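Local coordinates for protein 4-oxalocrotonate decarboxylase NahK (Pseudomonas putida, PDB 5D2H) that probably catalyses the metal-dependent decarboxylation of (3E)-2-oxohex-3-enedioate to 2-oxopent-4-enoate and carbon dioxide in the breakdown of aromatic hydrocarbons, at residues P158-I163 / V270-L275; I127-S132 / G255-V260; A59-V64 / V177-A182. The protein carries 1 engineered substitution. One frame throughout, in Å; residues are numbered along the deposited sequence.

All three contacts are mainly buried, but they serve different parts of the fold. Interactions 1 and 2 lie about 7 Å apart, centre to centre, and share one sheet through the neighbouring strands 153-163 and 126-135; Y272 and T159 of interaction 1 probably hydrogen-bond to E130 and S132 of interaction 2. Both reach the magnesium ion, interaction 1 supplying E161 and interaction 2 E128 and E130. Interaction 1 is largely sheet-to-sheet apolar packing, whereas interaction 2 depends on backbone hydrogen bonds. Interaction 3, centred about 26 Å and 21 Å from the other two, packs helices through alanines, valines and a CH-pi contact on a tyrosine ring and approaches 2-oxoglutarate from another side, without touching the metal.

Interaction 1. Residues P158-I163 / V270-L275. With MG (magnesium ion), chain B; AKG (2-oxoglutaric acid), chain C.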
loop_
_atom_site.group_PDB
_atom_site.type_symbol
_atom_site.label_atom_id
_atom_site.label_comp_id
_atom_site.label_asym_id
_atom_site.label_seq_id
_atom_site.Cartn_x
_atom_site.Cartn_y
_atom_site.Cartn_z
ATOM N N PRO A 158 -7.475 -8.226 8.537
ATOM C CA PRO A 158 -6.558 -8.864 7.594
ATOM C C PRO A 158 -6.801 -8.333 6.203
ATOM O O PRO A 158 -7.948 -8.231 5.779
ATOM C CB PRO A 158 -6.968 -10.336 7.661
ATOM C CG PRO A 158 -7.430 -10.508 9.065
ATOM C CD PRO A 158 -8.130 -9.212 9.418
ATOM N N THR A 159 -5.730 -7.979 5.510
ATOM C CA THR A 159 -5.862 -7.486 4.156
ATOM C C THR A 159 -4.699 -7.956 3.316
ATOM O O THR A 159 -3.543 -7.841 3.714
ATOM C CB THR A 159 -5.906 -5.955 4.106
ATOM O OG1 THR A 159 -6.888 -5.474 5.041
ATOM C CG2 THR A 159 -6.257 -5.485 2.676
ATOM N N VAL A 160 -5.010 -8.507 2.153
ATOM C CA VAL A 160 -3.978 -8.853 1.206
ATOM C C VAL A 160 -3.962 -7.752 0.159
ATOM O O VAL A 160 -5.011 -7.347 -0.335
ATOM C CB VAL A 160 -4.267 -10.209 0.557
ATOM C CG1 VAL A 160 -3.344 -10.441 -0.614
ATOM C CG2 VAL A 160 -4.147 -11.323 1.609
ATOM N N GLU A 161 -2.785 -7.228 -0.149
ATOM C CA GLU A 161 -2.710 -6.232 -1.198
ATOM C C GLU A 161 -2.251 -6.900 -2.473
ATOM O O GLU A 161 -1.435 -7.825 -2.445
ATOM C CB GLU A 161 -1.761 -5.080 -0.836
ATOM C CG GLU A 161 -1.916 -3.908 -1.806
ATOM C CD GLU A 161 -1.023 -2.706 -1.519
ATOM O OE1 GLU A 161 -0.060 -2.818 -0.729
ATOM O OE2 GLU A 161 -1.290 -1.638 -2.115
ATOM N N VAL A 162 -2.816 -6.466 -3.590
ATOM C CA VAL A 162 -2.234 -6.800 -4.870
ATOM C C VAL A 162 -1.528 -5.544 -5.333
ATOM O O VAL A 162 -2.149 -4.489 -5.522
ATOM C CB VAL A 162 -3.283 -7.279 -5.894
ATOM C CG1 VAL A 162 -2.589 -7.738 -7.184
ATOM C CG2 VAL A 162 -4.104 -8.431 -5.306
ATOM N N ILE A 163 -0.215 -5.633 -5.454
ATOM C CA ILE A 163 0.552 -4.501 -5.927
ATOM C C ILE A 163 0.994 -4.803 -7.341
ATOM O O ILE A 163 1.141 -5.957 -7.718
ATOM C CB ILE A 163 1.756 -4.196 -5.030
ATOM C CG1 ILE A 163 2.671 -5.424 -4.930
ATOM C CG2 ILE A 163 1.274 -3.689 -3.645
ATOM C CD1 ILE A 163 3.946 -5.172 -4.148
ATOM N N VAL A 270 -4.411 -16.508 2.626
ATOM C CA VAL A 270 -3.436 -16.025 3.591
ATOM C C VAL A 270 -4.059 -16.214 4.947
ATOM O O VAL A 270 -5.137 -15.672 5.228
ATOM C CB VAL A 270 -3.075 -14.544 3.358
ATOM C CG1 VAL A 270 -2.151 -14.041 4.458
ATOM C CG2 VAL A 270 -2.408 -14.383 2.023
ATOM N N ARG A 271 -3.405 -17.011 5.782
ATOM C CA ARG A 271 -3.973 -17.325 7.083
ATOM C C ARG A 271 -3.415 -16.398 8.164
ATOM O O ARG A 271 -2.198 -16.250 8.304
ATOM C CB ARG A 271 -3.730 -18.798 7.420
ATOM C CG ARG A 271 -4.094 -19.722 6.267
ATOM C CD ARG A 271 -4.112 -21.189 6.664
ATOM N NE ARG A 271 -4.578 -22.014 5.553
ATOM C CZ ARG A 271 -5.860 -22.160 5.213
ATOM N NH1 ARG A 271 -6.811 -21.542 5.902
ATOM N NH2 ARG A 271 -6.195 -22.921 4.179
ATOM N N TYR A 272 -4.317 -15.764 8.910
ATOM C CA TYR A 272 -3.924 -14.832 9.957
ATOM C C TYR A 272 -4.188 -15.448 11.327
ATOM O O TYR A 272 -5.326 -15.803 11.653
ATOM C CB TYR A 272 -4.694 -13.524 9.819
ATOM C CG TYR A 272 -4.316 -12.697 8.609
ATOM C CD1 TYR A 272 -4.707 -13.068 7.324
ATOM C CD2 TYR A 272 -3.560 -11.542 8.754
ATOM C CE1 TYR A 272 -4.355 -12.294 6.219
ATOM C CE2 TYR A 272 -3.208 -10.773 7.668
ATOM C CZ TYR A 272 -3.601 -11.152 6.405
ATOM O OH TYR A 272 -3.242 -10.355 5.337
ATOM N N GLN A 273 -3.129 -15.585 12.112
ATOM C CA GLN A 273 -3.223 -16.175 13.440
ATOM C C GLN A 273 -4.372 -15.560 14.236
ATOM O O GLN A 273 -4.336 -14.381 14.582
ATOM C CB GLN A 273 -1.900 -15.991 14.181
ATOM C CG GLN A 273 -1.822 -16.688 15.523
ATOM C CD GLN A 273 -0.570 -16.315 16.285
ATOM O OE1 GLN A 273 0.373 -15.759 15.714
ATOM N NE2 GLN A 273 -0.551 -16.610 17.582
ATOM N N GLY A 274 -5.406 -16.354 14.498
ATOM C CA GLY A 274 -6.528 -15.890 15.297
ATOM C C GLY A 274 -7.465 -14.944 14.566
ATOM O O GLY A 274 -8.453 -14.474 15.142
ATOM N N LEU A 275 -7.167 -14.669 13.295
ATOM C CA LEU A 275 -7.993 -13.761 12.498
ATOM C C LEU A 275 -8.574 -14.406 11.245
ATOM O O LEU A 275 -8.988 -13.701 10.322
ATOM C CB LEU A 275 -7.189 -12.531 12.093
ATOM C CG LEU A 275 -6.688 -11.685 13.260
ATOM C CD1 LEU A 275 -5.960 -10.453 12.736
ATOM C CD2 LEU A 275 -7.853 -11.299 14.158
HETATM MG MG MG B . 1.481 -3.136 0.484
HETATM C C1 AKG C . 4.093 -1.811 -1.000
HETATM O O1 AKG C . 4.826 -2.340 -0.140
HETATM O O2 AKG C . 2.846 -1.747 -0.840
HETATM C C2 AKG C . 4.682 -1.290 -2.246
HETATM O O5 AKG C . 4.055 -1.446 -3.280
HETATM C C3 AKG C . 6.014 -0.570 -2.375
HETATM C C4 AKG C . 6.905 -0.605 -1.140
HETATM C C5 AKG C . 7.643 -1.913 -0.954
HETATM O O3 AKG C . 7.891 -2.233 0.229
HETATM O O4 AKG C . 7.989 -2.620 -1.941
HETATM O O HOH W 1 0.869 -1.730 1.797
HETATM O O HOH W 2 3.283 -3.385 1.528
#
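Y272 lays its ring against P158 where strand 153-163 of one sheet meets strand 267-272 of another. The axes of the two short strand segments run at 153° and come no nearer than 8.6 Å, a spacing that marks this as packing between sheets. The Y272 side chain can be followed outward. Its CB lies 4.1 Å from P158 CG, and with chi1 at -69° CG stands beside the backbone N, which directs the ring across the proline. P158 CB then sits above the middle of the ring, 3.4 Å from the Y272 centroid and only 6° off the normal, a CH-pi contact over the face; all six ring carbons of Y272, from CG through CZ, lie within 3.8 Å of this P158 CB. At the tip, Y272 OH comes to 3.0 Å from T159 O, but its firmer partner is the carbonyl of E130, to which it hydrogen-bonds. P158 CG also meets L275 CB at 3.6 Å. Farther along, V160 and V270 reach toward each other tip to tip, their CG2 atoms 3.5 Å apart. E161 takes no part in this packing; its extended chain brings OE1 to 2.0 Å from the magnesium ion, while OE2 forms a salt bridge with K83. V278 of strand 276-282 touches P158, V160 and Y272, A129 of strand 126-135 lies against V270 and Y272, and L275 packs on loop residues A194, V199 and L204.

Interaction 2. Residues I127-S132 / G255-V260; sequences IEAEIS and GITAAV. With MG (magnesium ion), chain B; AKG (2-oxoglutaric acid), chain C.
I127 and V260 form an antiparallel hydrogen-bonded pair, with I127 N 2.8 Å from V260 O and a return bond from V260 N to I127 O, while I256 N donates to A129 O at 2.7 Å. Thus 255-260 follows the edge of a metal-bearing strand in the fumarylacetoacetate hydrolase-type fold. From that strand E128 and E130 reach the magnesium ion, and A129 between them turns to the apolar side. E128 CG lies between the backbone N and the carbonyl carbon (chi1 43°), and the extended chain beyond carries OE2 to 1.9 Å from the magnesium ion. On the other side, T257 CG2 rests 4.0 Å from A129 CB. T257 OG1 donates to A258 O at 2.7 Å from above the carbonyl plane. With an alanine here, A258 O would probably lose this donor and a gap would open beside A129 CB. The side chains of I256 and I131 cross obliquely, I256 CD1 lying 4.1 Å from I131 CG2. E161 adds the third carboxylate oxygen to the metal, and E128 OE2 and E130 OE1 approach to 2.8 Å because both bind the same magnesium ion.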
loop_
_atom_site.group_PDB
_atom_site.type_symbol
_atom_site.label_atom_id
_atom_site.label_comp_id
_atom_site.label_asym_id
_atom_site.label_seq_id
_atom_site.Cartn_x
_atom_site.Cartn_y
_atom_site.Cartn_z
ATOM N N ILE A 127 1.106 -10.322 -4.692
ATOM C CA ILE A 127 0.283 -10.152 -3.511
ATOM C C ILE A 127 1.170 -10.066 -2.290
ATOM O O ILE A 127 2.269 -10.626 -2.259
ATOM C CB ILE A 127 -0.709 -11.302 -3.336
ATOM C CG1 ILE A 127 0.037 -12.627 -3.117
ATOM C CG2 ILE A 127 -1.615 -11.383 -4.546
ATOM C CD1 ILE A 127 -0.841 -13.724 -2.535
ATOM N N GLU A 128 0.698 -9.340 -1.292
ATOM C CA GLU A 128 1.366 -9.313 -0.006
ATOM C C GLU A 128 0.330 -9.387 1.109
ATOM O O GLU A 128 -0.798 -8.899 0.959
ATOM C CB GLU A 128 2.255 -8.072 0.127
ATOM C CG GLU A 128 1.627 -6.799 -0.367
ATOM C CD GLU A 128 2.591 -5.630 -0.380
ATOM O OE1 GLU A 128 3.803 -5.819 -0.125
ATOM O OE2 GLU A 128 2.131 -4.509 -0.655
ATOM N N ALA A 129 0.712 -10.038 2.204
ATOM C CA ALA A 129 -0.134 -10.169 3.385
ATOM C C ALA A 129 0.096 -8.986 4.302
ATOM O O ALA A 129 1.238 -8.674 4.658
ATOM C CB ALA A 129 0.164 -11.458 4.119
ATOM N N GLU A 130 -0.989 -8.326 4.685
ATOM C CA GLU A 130 -0.883 -7.142 5.513
ATOM C C GLU A 130 -1.964 -7.169 6.570
ATOM O O GLU A 130 -2.923 -7.943 6.503
ATOM C CB GLU A 130 -1.014 -5.869 4.660
ATOM C CG GLU A 130 -0.150 -5.869 3.412
ATOM C CD GLU A 130 0.083 -4.471 2.826
ATOM O OE1 GLU A 130 0.452 -4.393 1.638
ATOM O OE2 GLU A 130 -0.074 -3.456 3.541
ATOM N N ILE A 131 -1.796 -6.315 7.559
ATOM C CA ILE A 131 -2.852 -6.072 8.514
ATOM C C ILE A 131 -3.231 -4.605 8.367
ATOM O O ILE A 131 -2.365 -3.729 8.342
ATOM C CB ILE A 131 -2.425 -6.437 9.963
ATOM C CG1 ILE A 131 -3.569 -6.159 10.935
ATOM C CG2 ILE A 131 -1.150 -5.724 10.365
ATOM C CD1 ILE A 131 -4.739 -7.150 10.758
ATOM N N SER A 132 -4.523 -4.348 8.203
ATOM C CA SER A 132 -4.999 -2.990 8.073
ATOM C C SER A 132 -5.633 -2.567 9.369
ATOM O O SER A 132 -6.025 -3.407 10.180
ATOM C CB SER A 132 -6.013 -2.877 6.937
ATOM O OG SER A 132 -5.447 -3.398 5.749
ATOM N N GLY A 255 3.597 -4.711 3.984
ATOM C CA GLY A 255 3.821 -6.108 3.671
ATOM C C GLY A 255 4.466 -6.854 4.821
ATOM O O GLY A 255 5.558 -6.511 5.259
ATOM N N ILE A 256 3.789 -7.889 5.300
ATOM C CA ILE A 256 4.296 -8.690 6.407
ATOM C C ILE A 256 5.255 -9.743 5.875
ATOM O O ILE A 256 6.291 -10.011 6.473
ATOM C CB ILE A 256 3.133 -9.331 7.200
ATOM C CG1 ILE A 256 2.400 -8.245 7.985
ATOM C CG2 ILE A 256 3.646 -10.436 8.128
ATOM C CD1 ILE A 256 1.129 -8.704 8.676
ATOM N N THR A 257 4.907 -10.308 4.720
ATOM C CA THR A 257 5.749 -11.277 4.024
ATOM C C THR A 257 6.367 -10.651 2.780
ATOM O O THR A 257 6.047 -9.520 2.419
ATOM C CB THR A 257 4.908 -12.438 3.512
ATOM O OG1 THR A 257 4.179 -11.998 2.359
ATOM C CG2 THR A 257 3.918 -12.897 4.571
ATOM N N ALA A 258 7.239 -11.393 2.109
ATOM C CA ALA A 258 7.743 -10.956 0.818
ATOM C C ALA A 258 6.554 -10.957 -0.140
ATOM O O ALA A 258 5.602 -11.697 0.070
ATOM C CB ALA A 258 8.817 -11.896 0.325
ATOM N N ALA A 259 6.593 -10.117 -1.171
ATOM C CA ALA A 259 5.532 -10.114 -2.174
ATOM C C ALA A 259 5.698 -11.315 -3.099
ATOM O O ALA A 259 6.812 -11.729 -3.409
ATOM C CB ALA A 259 5.536 -8.818 -2.968
ATOM N N VAL A 260 4.574 -11.870 -3.535
ATOM C CA VAL A 260 4.557 -13.110 -4.307
ATOM C C VAL A 260 3.829 -12.858 -5.619
ATOM O O VAL A 260 2.695 -12.373 -5.619
ATOM C CB VAL A 260 3.830 -14.224 -3.502
ATOM C CG1 VAL A 260 3.562 -15.461 -4.354
ATOM C CG2 VAL A 260 4.643 -14.589 -2.256
HETATM MG MG MG B . 1.481 -3.136 0.484
HETATM C C1 AKG C . 4.093 -1.811 -1.000
HETATM O O1 AKG C . 4.826 -2.340 -0.140
HETATM O O2 AKG C . 2.846 -1.747 -0.840
HETATM C C2 AKG C . 4.682 -1.290 -2.246
HETATM O O5 AKG C . 4.055 -1.446 -3.280
HETATM C C3 AKG C . 6.014 -0.570 -2.375
HETATM C C4 AKG C . 6.905 -0.605 -1.140
HETATM C C5 AKG C . 7.643 -1.913 -0.954
HETATM O O3 AKG C . 7.891 -2.233 0.229
HETATM O O4 AKG C . 7.989 -2.620 -1.941
HETATM O O HOH W 3 5.739 -7.464 0.937
HETATM O O HOH W 1 0.869 -1.730 1.797
HETATM O O HOH W 2 3.283 -3.385 1.528
#

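Interaction 3. Residues A59-V64 / V177-A182. With AKG (2-oxoglutaric acid), chain C.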
loop_
_atom_site.group_PDB
_atom_site.type_symbol
_atom_site.label_atom_id
_atom_site.label_comp_id
_atom_site.label_asym_id
_atom_site.label_seq_id
_atom_site.Cartn_x
_atom_site.Cartn_y
_atom_site.Cartn_z
ATOM N N ALA A 59 8.822 15.137 -3.024
ATOM C CA ALA A 59 7.720 16.090 -3.089
ATOM C C ALA A 59 7.152 16.125 -4.513
ATOM O O ALA A 59 5.938 16.211 -4.702
ATOM C CB ALA A 59 8.164 17.483 -2.631
ATOM N N ASP A 60 8.028 16.052 -5.515
ATOM C CA ASP A 60 7.566 15.938 -6.898
ATOM C C ASP A 60 6.714 14.675 -7.026
ATOM O O ASP A 60 5.607 14.708 -7.563
ATOM C CB ASP A 60 8.743 15.850 -7.879
ATOM C CG ASP A 60 9.508 17.162 -8.016
ATOM O OD1 ASP A 60 8.880 18.229 -8.154
ATOM O OD2 ASP A 60 10.753 17.119 -7.996
ATOM N N ALA A 61 7.264 13.560 -6.551
ATOM C CA ALA A 61 6.627 12.257 -6.684
ATOM C C ALA A 61 5.282 12.262 -5.991
ATOM O O ALA A 61 4.307 11.743 -6.507
ATOM C CB ALA A 61 7.523 11.163 -6.110
ATOM N N TYR A 62 5.209 12.856 -4.808
ATOM C CA TYR A 62 3.900 12.933 -4.160
ATOM C C TYR A 62 2.957 13.907 -4.880
ATOM O O TYR A 62 1.750 13.675 -4.941
ATOM C CB TYR A 62 4.036 13.243 -2.663
ATOM C CG TYR A 62 4.402 12.024 -1.834
ATOM C CD1 TYR A 62 3.461 11.025 -1.581
ATOM C CD2 TYR A 62 5.681 11.863 -1.316
ATOM C CE1 TYR A 62 3.786 9.911 -0.832
ATOM C CE2 TYR A 62 6.006 10.757 -0.549
ATOM C CZ TYR A 62 5.051 9.784 -0.318
ATOM O OH TYR A 62 5.351 8.662 0.426
ATOM N N ASP A 63 3.491 14.995 -5.423
ATOM C CA ASP A 63 2.665 15.877 -6.235
ATOM C C ASP A 63 2.047 15.053 -7.351
ATOM O O ASP A 63 0.848 15.150 -7.630
ATOM C CB ASP A 63 3.479 17.004 -6.856
ATOM C CG ASP A 63 3.810 18.108 -5.870
ATOM O OD1 ASP A 63 3.350 18.052 -4.704
ATOM O OD2 ASP A 63 4.526 19.043 -6.283
ATOM N N VAL A 64 2.871 14.229 -7.986
ATOM C CA VAL A 64 2.357 13.383 -9.061
ATOM C C VAL A 64 1.315 12.410 -8.524
ATOM O O VAL A 64 0.216 12.298 -9.074
ATOM C CB VAL A 64 3.490 12.648 -9.792
ATOM C CG1 VAL A 64 2.931 11.549 -10.696
ATOM C CG2 VAL A 64 4.317 13.651 -10.607
ATOM N N VAL A 177 8.214 4.832 -7.653
ATOM C CA VAL A 177 7.147 4.037 -7.049
ATOM C C VAL A 177 6.123 4.960 -6.397
ATOM O O VAL A 177 4.921 4.773 -6.558
ATOM C CB VAL A 177 7.703 2.981 -6.073
ATOM C CG1 VAL A 177 6.591 2.385 -5.221
ATOM C CG2 VAL A 177 8.425 1.879 -6.863
ATOM N N VAL A 178 6.597 5.982 -5.692
ATOM C CA VAL A 178 5.685 6.939 -5.094
ATOM C C VAL A 178 4.813 7.587 -6.154
ATOM O O VAL A 178 3.592 7.640 -6.003
ATOM C CB VAL A 178 6.437 8.032 -4.318
ATOM C CG1 VAL A 178 5.505 9.201 -4.020
ATOM C CG2 VAL A 178 7.025 7.453 -3.034
ATOM N N ALA A 179 5.438 8.058 -7.235
ATOM C CA ALA A 179 4.706 8.688 -8.333
ATOM C C ALA A 179 3.656 7.734 -8.901
ATOM O O ALA A 179 2.577 8.151 -9.310
ATOM C CB ALA A 179 5.671 9.155 -9.432
ATOM N N ASP A 180 3.978 6.448 -8.892
ATOM C CA ASP A 180 3.070 5.396 -9.346
ATOM C C ASP A 180 2.194 4.887 -8.187
ATOM O O ASP A 180 1.807 3.723 -8.145
ATOM C CB ASP A 180 3.891 4.257 -9.976
ATOM C CG ASP A 180 3.030 3.142 -10.549
ATOM O OD1 ASP A 180 1.933 3.435 -11.070
ATOM O OD2 ASP A 180 3.444 1.964 -10.470
ATOM N N ASN A 181 1.882 5.769 -7.241
ATOM C CA ASN A 181 0.955 5.440 -6.152
ATOM C C ASN A 181 1.388 4.205 -5.363
ATOM O O ASN A 181 0.560 3.361 -4.994
ATOM C CB ASN A 181 -0.470 5.248 -6.680
ATOM C CG ASN A 181 -1.512 5.278 -5.573
ATOM O OD1 ASN A 181 -1.322 5.931 -4.536
ATOM N ND2 ASN A 181 -2.614 4.565 -5.775
ATOM N N ALA A 182 2.691 4.092 -5.120
ATOM C CA ALA A 182 3.210 2.973 -4.352
ATOM C C ALA A 182 2.724 1.647 -4.947
ATOM O O ALA A 182 2.480 0.679 -4.222
ATOM C CB ALA A 182 2.784 3.100 -2.888
HETATM C C1 AKG C . 4.093 -1.811 -1.000
HETATM O O1 AKG C . 4.826 -2.340 -0.140
HETATM O O2 AKG C . 2.846 -1.747 -0.840
HETATM C C2 AKG C . 4.682 -1.290 -2.246
HETATM O O5 AKG C . 4.055 -1.446 -3.280
HETATM C C3 AKG C . 6.014 -0.570 -2.375
HETATM C C4 AKG C . 6.905 -0.605 -1.140
HETATM C C5 AKG C . 7.643 -1.913 -0.954
HETATM O O3 AKG C . 7.891 -2.233 0.229
HETATM O O4 AKG C . 7.989 -2.620 -1.941
#
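V178 plants a single methyl squarely on the Y62 ring: CG1 lies 3.5 Å from the Y62 centroid and just 4° off the normal, a CH-pi contact centred on the face. This is notable because the first side-chain bond of Y62 leaves helix 58-74 away from V178 of helix 174-179; with chi1 at -79° the ring then swings back under the methyl. The same V178 CG1 also meets A61 CB at 3.5 Å, so one branch fills the angle between alanine and ring. V178 CG2 reaches the outer end of the tyrosine, 4.0 Å from Y62 OH, whose hydrogen bond is with Y102 N. Beside this, the backbones come very close, A61 CA lying 4.4 Å from A179 CA, a spacing that two alanines permit. There A179 CA makes a CA-H...O contact with A61 O at 3.6 Å, the angle at hydrogen being 148°. V64 CG1 extends the apolar seam, 3.9 Å from A179 CB. Just beyond, a Schellman motif with N181 as its C-prime residue ends helix 174-179, A182 N bonding V177 O at 2.7 Å and N181 N bonding V178 O at 2.8 Å, and the chain turns toward the ligand pocket, where A182 O hydrogen-bonds K83. V64 and A179 face helix 26-41 through I36, while Y62 and V178 face I101 of strand 101-106.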